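Local coordinates for protein putative SAM-dependent O-methyltranferase (Podospora anserina, PDB 4YMH) that binds S-adenosyl-L-homocysteine and probably transfers methyl groups from S-adenosylmethionine to oxygen atoms of its substrates, as a cation-dependent O-methyltransferase, at residues G73-Y78 against P101-A106; A106-F111 against L122-A127. All coordinates share one frame; numbering follows the deposited sequence.

Overall arrangement
Contacts 1 and 2 follow one another along the chain and share A106, both resting on helix 101-114; their centres lie only about 5 Å apart. Contact 1 sets the first turns of this helix against the cofactor loop that follows strand 68-72, whereas contact 2 sets its middle against strand 120-124, the outermost strand at one end of the sheet within this chain. Strand 93-98 lies between those two strands in the sheet. The pair illustrates how one helix of a Rossmann-like methyltransferase fold packs both on the loop 73-78, which meets the homocysteine and ribose parts of SAH, and on strand 120-124, whose C-terminal end leads into residues 125-127 at the adenine.

Contact 1: residues G73-Y78 against P101-A106; sequences GCYSGY and PKMIAA. With SAH (S-adenosyl-L-homocysteine), chain E.
A 2.9 Å hydrogen bond from SAH N to G73 O anchors the cofactor's amino group to the loop whose Y75 lies against M103. Y75 CB points away from the helix, but CG beside the carbonyl carbon (chi1 -167°) brings the ring back under the M103 methyl, CE lying over one face, 3.6 Å from the centroid and 15° off the normal. M103 SD approaches more obliquely, 4.5 Å from the same centroid, completing a Met-aromatic contact. A chi2 of -32°, away from a staggered value, helps fold the M103 chain so that CE also reaches S76 CB at 3.9 Å. This loop is the glycine-rich cofactor motif after the first strand of class I methyltransferases; a type II' turn from C74 to G77 shapes it, and E98 OE1 accepts a bond from Y75 N. At the ring's edge, in its plane, SAH O3' lies 3.3 Å from Y75 CD1, while Y75 OH bonds to D44 and fixes the far end. Shortening Y75 to an alanine would probably leave the M103 methyl without its aromatic face, D44 without this hydroxyl and the ribose edge less enclosed. M103 CB packs against Y75 O at 3.2 Å.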
# COMPACT_ATOMS: atom_id res chain seq x y z
N GLY A 73 13.67 11.75 -9.99
CA GLY A 73 12.82 12.93 -9.94
C GLY A 73 12.86 13.54 -8.55
O GLY A 73 12.09 13.17 -7.66
N CYS A 74 13.76 14.50 -8.34
CA CYS A 74 13.99 15.07 -7.01
C CYS A 74 13.04 16.23 -6.69
O CYS A 74 12.60 16.37 -5.55
CB CYS A 74 15.44 15.53 -6.88
SG CYS A 74 15.90 16.08 -5.22
N TYR A 75 12.70 17.02 -7.72
CA TYR A 75 11.99 18.30 -7.57
C TYR A 75 12.64 19.16 -6.50
O TYR A 75 13.78 19.60 -6.68
CB TYR A 75 10.51 18.08 -7.26
CG TYR A 75 9.68 19.33 -7.41
CD1 TYR A 75 9.65 20.03 -8.61
CD2 TYR A 75 8.92 19.83 -6.34
CE1 TYR A 75 8.89 21.18 -8.77
CE2 TYR A 75 8.17 21.00 -6.49
CZ TYR A 75 8.15 21.66 -7.70
OH TYR A 75 7.40 22.80 -7.85
N SER A 76 11.96 19.40 -5.38
CA SER A 76 12.53 20.28 -4.34
C SER A 76 13.21 19.51 -3.20
O SER A 76 13.70 20.11 -2.24
CB SER A 76 11.45 21.20 -3.76
OG SER A 76 10.71 20.54 -2.74
N GLY A 77 13.26 18.19 -3.30
CA GLY A 77 13.92 17.36 -2.31
C GLY A 77 13.03 16.77 -1.22
O GLY A 77 13.52 16.10 -0.31
N TYR A 78 11.73 17.01 -1.30
CA TYR A 78 10.79 16.53 -0.28
C TYR A 78 10.83 15.02 -0.07
O TYR A 78 10.94 14.54 1.07
CB TYR A 78 9.36 16.95 -0.63
CG TYR A 78 8.28 16.40 0.29
CD1 TYR A 78 8.19 16.83 1.61
CD2 TYR A 78 7.36 15.46 -0.16
CE1 TYR A 78 7.20 16.33 2.45
CE2 TYR A 78 6.37 14.95 0.68
CZ TYR A 78 6.30 15.39 1.98
OH TYR A 78 5.33 14.91 2.84
N PRO A 101 17.72 22.58 -13.72
CA PRO A 101 18.67 23.47 -13.03
C PRO A 101 18.03 24.19 -11.83
O PRO A 101 18.59 24.21 -10.73
CB PRO A 101 19.06 24.48 -14.11
CG PRO A 101 18.88 23.73 -15.39
CD PRO A 101 17.71 22.82 -15.17
N LYS A 102 16.86 24.77 -12.06
CA LYS A 102 16.09 25.43 -11.02
C LYS A 102 15.86 24.51 -9.80
O LYS A 102 16.10 24.91 -8.64
CB LYS A 102 14.76 25.91 -11.60
CG LYS A 102 13.70 26.32 -10.61
CD LYS A 102 12.44 26.79 -11.34
CE LYS A 102 11.93 25.71 -12.29
NZ LYS A 102 10.70 26.13 -13.04
N MET A 103 15.43 23.28 -10.05
CA MET A 103 15.10 22.36 -8.95
C MET A 103 16.36 21.78 -8.31
O MET A 103 16.36 21.50 -7.12
CB MET A 103 14.18 21.23 -9.42
CG MET A 103 12.81 21.72 -9.91
SD MET A 103 12.18 23.21 -9.09
CE MET A 103 11.88 22.62 -7.41
N ILE A 104 17.42 21.63 -9.09
CA ILE A 104 18.71 21.22 -8.56
C ILE A 104 19.26 22.25 -7.56
O ILE A 104 19.68 21.90 -6.45
CB ILE A 104 19.73 21.00 -9.70
CG1 ILE A 104 19.41 19.71 -10.46
CG2 ILE A 104 21.16 20.99 -9.16
CD1 ILE A 104 20.10 19.61 -11.80
N ALA A 105 19.22 23.53 -7.94
CA ALA A 105 19.64 24.60 -7.04
C ALA A 105 18.79 24.60 -5.76
O ALA A 105 19.33 24.62 -4.63
CB ALA A 105 19.55 25.95 -7.73
N ALA A 106 17.47 24.55 -5.95
CA ALA A 106 16.54 24.47 -4.82
C ALA A 106 16.86 23.31 -3.86
O ALA A 106 16.91 23.49 -2.64
CB ALA A 106 15.10 24.32 -5.33
N SAH E . 9.70 13.32 -5.97
CA SAH E . 9.27 14.67 -5.73
CB SAH E . 8.55 15.26 -6.93
CG SAH E . 9.10 14.94 -8.31
SD SAH E . 8.26 15.84 -9.56
C SAH E . 8.35 14.75 -4.53
O SAH E . 8.21 15.80 -3.95
OXT SAH E . 7.77 13.74 -4.18
C5' SAH E . 9.16 15.24 -10.93
C4' SAH E . 10.57 15.78 -11.05
O4' SAH E . 11.26 15.08 -12.08
C3' SAH E . 10.61 17.23 -11.46
O3' SAH E . 11.39 17.98 -10.56
C2' SAH E . 11.24 17.23 -12.83
O2' SAH E . 11.97 18.38 -13.11
C1' SAH E . 12.05 15.96 -12.83
N9 SAH E . 12.26 15.40 -14.18
C8 SAH E . 11.41 15.38 -15.19
N7 SAH E . 11.94 14.78 -16.24
C5 SAH E . 13.15 14.39 -15.90
C6 SAH E . 14.25 13.68 -16.54
N6 SAH E . 14.12 13.29 -17.79
N1 SAH E . 15.36 13.45 -15.85
C2 SAH E . 15.46 13.85 -14.58
N3 SAH E . 14.51 14.48 -13.93
C4 SAH E . 13.35 14.78 -14.53

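Contact 2: residues A106-F111 against L122-A127. With SAH (S-adenosyl-L-homocysteine), chain E.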
# COMPACT_ATOMS: atom_id res chain seq x y z
N ALA A 106 17.47 24.55 -5.95
CA ALA A 106 16.54 24.47 -4.82
C ALA A 106 16.86 23.31 -3.86
O ALA A 106 16.91 23.49 -2.64
CB ALA A 106 15.10 24.32 -5.33
N SER A 107 17.07 22.13 -4.42
CA SER A 107 17.30 20.93 -3.63
C SER A 107 18.63 20.94 -2.90
O SER A 107 18.68 20.55 -1.74
CB SER A 107 17.23 19.69 -4.52
OG SER A 107 15.89 19.46 -4.91
N ARG A 108 19.70 21.34 -3.59
CA ARG A 108 21.00 21.42 -2.93
C ARG A 108 20.94 22.38 -1.75
O ARG A 108 21.44 22.07 -0.65
CB ARG A 108 22.09 21.86 -3.91
CG ARG A 108 22.32 20.86 -5.02
CD ARG A 108 23.65 21.10 -5.73
NE ARG A 108 23.84 20.14 -6.82
CZ ARG A 108 24.11 18.85 -6.66
NH1 ARG A 108 24.22 18.34 -5.44
NH2 ARG A 108 24.26 18.06 -7.71
N GLU A 109 20.33 23.54 -1.96
CA GLU A 109 20.18 24.47 -0.84
C GLU A 109 19.35 23.83 0.29
O GLU A 109 19.72 23.91 1.46
CB GLU A 109 19.55 25.78 -1.32
CG GLU A 109 18.95 26.64 -0.22
CD GLU A 109 18.34 27.93 -0.76
OE1 GLU A 109 18.30 28.10 -2.00
OE2 GLU A 109 17.91 28.77 0.06
N ALA A 110 18.26 23.15 -0.07
CA ALA A 110 17.41 22.49 0.92
C ALA A 110 18.17 21.44 1.76
O ALA A 110 18.02 21.38 2.98
CB ALA A 110 16.21 21.83 0.22
N PHE A 111 18.96 20.62 1.07
CA PHE A 111 19.71 19.57 1.72
C PHE A 111 20.70 20.18 2.70
O PHE A 111 20.82 19.72 3.84
CB PHE A 111 20.45 18.70 0.68
CG PHE A 111 19.53 17.88 -0.19
CD1 PHE A 111 18.28 17.49 0.26
CD2 PHE A 111 19.93 17.51 -1.46
CE1 PHE A 111 17.43 16.73 -0.56
CE2 PHE A 111 19.10 16.75 -2.29
CZ PHE A 111 17.84 16.36 -1.83
N LEU A 122 22.83 13.99 -4.86
CA LEU A 122 22.03 14.44 -5.99
C LEU A 122 22.86 14.40 -7.27
O LEU A 122 23.95 14.97 -7.34
CB LEU A 122 21.50 15.86 -5.76
CG LEU A 122 20.71 16.51 -6.90
CD1 LEU A 122 19.50 15.68 -7.27
CD2 LEU A 122 20.29 17.91 -6.50
N ILE A 123 22.33 13.70 -8.27
CA ILE A 123 23.01 13.58 -9.55
C ILE A 123 22.21 14.32 -10.61
O ILE A 123 21.02 14.04 -10.86
CB ILE A 123 23.20 12.10 -9.93
CG1 ILE A 123 24.05 11.40 -8.85
CG2 ILE A 123 23.85 11.98 -11.31
CD1 ILE A 123 24.32 9.95 -9.12
N GLU A 124 22.89 15.26 -11.25
CA GLU A 124 22.25 16.11 -12.19
C GLU A 124 22.32 15.56 -13.60
O GLU A 124 23.28 14.96 -13.99
CB GLU A 124 22.88 17.48 -12.10
CG GLU A 124 24.39 17.40 -12.08
CD GLU A 124 25.03 17.11 -10.73
OE1 GLU A 124 25.19 18.07 -9.94
OE2 GLU A 124 25.46 15.95 -10.48
N GLY A 125 21.27 15.79 -14.36
CA GLY A 125 21.26 15.43 -15.76
C GLY A 125 20.04 14.61 -16.11
O GLY A 125 19.34 14.12 -15.21
N PRO A 126 19.79 14.44 -17.41
CA PRO A 126 18.67 13.61 -17.87
C PRO A 126 18.78 12.22 -17.27
O PRO A 126 19.80 11.58 -17.50
CB PRO A 126 18.85 13.55 -19.40
CG PRO A 126 19.82 14.66 -19.73
CD PRO A 126 20.68 14.82 -18.52
N ALA A 127 17.77 11.78 -16.52
CA ALA A 127 17.84 10.51 -15.81
C ALA A 127 18.01 9.33 -16.76
O ALA A 127 18.58 8.30 -16.37
CB ALA A 127 16.60 10.31 -14.96
N SAH E . 9.70 13.32 -5.97
CA SAH E . 9.27 14.67 -5.73
CB SAH E . 8.55 15.26 -6.93
CG SAH E . 9.10 14.94 -8.31
SD SAH E . 8.26 15.84 -9.56
C SAH E . 8.35 14.75 -4.53
O SAH E . 8.21 15.80 -3.95
OXT SAH E . 7.77 13.74 -4.18
C5' SAH E . 9.16 15.24 -10.93
C4' SAH E . 10.57 15.78 -11.05
O4' SAH E . 11.26 15.08 -12.08
C3' SAH E . 10.61 17.23 -11.46
O3' SAH E . 11.39 17.98 -10.56
C2' SAH E . 11.24 17.23 -12.83
O2' SAH E . 11.97 18.38 -13.11
C1' SAH E . 12.05 15.96 -12.83
N9 SAH E . 12.26 15.40 -14.18
C8 SAH E . 11.41 15.38 -15.19
N7 SAH E . 11.94 14.78 -16.24
C5 SAH E . 13.15 14.39 -15.90
C6 SAH E . 14.25 13.68 -16.54
N6 SAH E . 14.12 13.29 -17.79
N1 SAH E . 15.36 13.45 -15.85
C2 SAH E . 15.46 13.85 -14.58
N3 SAH E . 14.51 14.48 -13.93
C4 SAH E . 13.35 14.78 -14.53
O HOH W 1 24.87 15.60 -3.68
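S107 makes the first touch on strand 120-124, its CB resting 4.1 Å from L122 CD2; its hydroxyl is engaged within the helix, bonded to M103 O. One residue on, R108 carries most of the polar contact. With CG anti to the carbonyl carbon (chi1 -64°) and the chain extended from CG to NE, it lays its guanidinium across L122, whose methyl CD2 sits over the centre of one face, 3.9 Å above the plane. R108 NH2 donates to L122 O at 3.1 Å with an N-H...O angle of 155°, approaching from well above the carbonyl plane. The same nitrogen forms a salt bridge with E124 OE1, although the modelled separation of 2.4 Å is too short to be trusted in detail. The carboxylate meets the guanidinium at its edge, the two planes being only modestly inclined. On another part of the rim, beside NH1 and in the guanidinium plane, a water accepts a 2.9 Å bond from L122 N and a weak one from R108 NH1. These bonds tie helix to strand in a beta-alpha-beta crossover: strand 93-98 leads into helix 101-114, which runs back nearly antiparallel (164°) to strand 120-124, the segment axes 10.4 Å apart, before that strand joins the sheet parallel to and beside 93-98. Further along the helix, F111 turns the edge of its ring to the same leucine that S107 and R108 touch, CE2 standing 4.3 Å from L122 CB, while A80 and L81 of helix 78-86 also touch it. Past the strand's end, where P126 takes the N-cap position of helix 127-133, A127 N at the helix start donates a nearly straight 3.0 Å bond to SAH N1, the adenine position familiar in Rossmann-like methyltransferases.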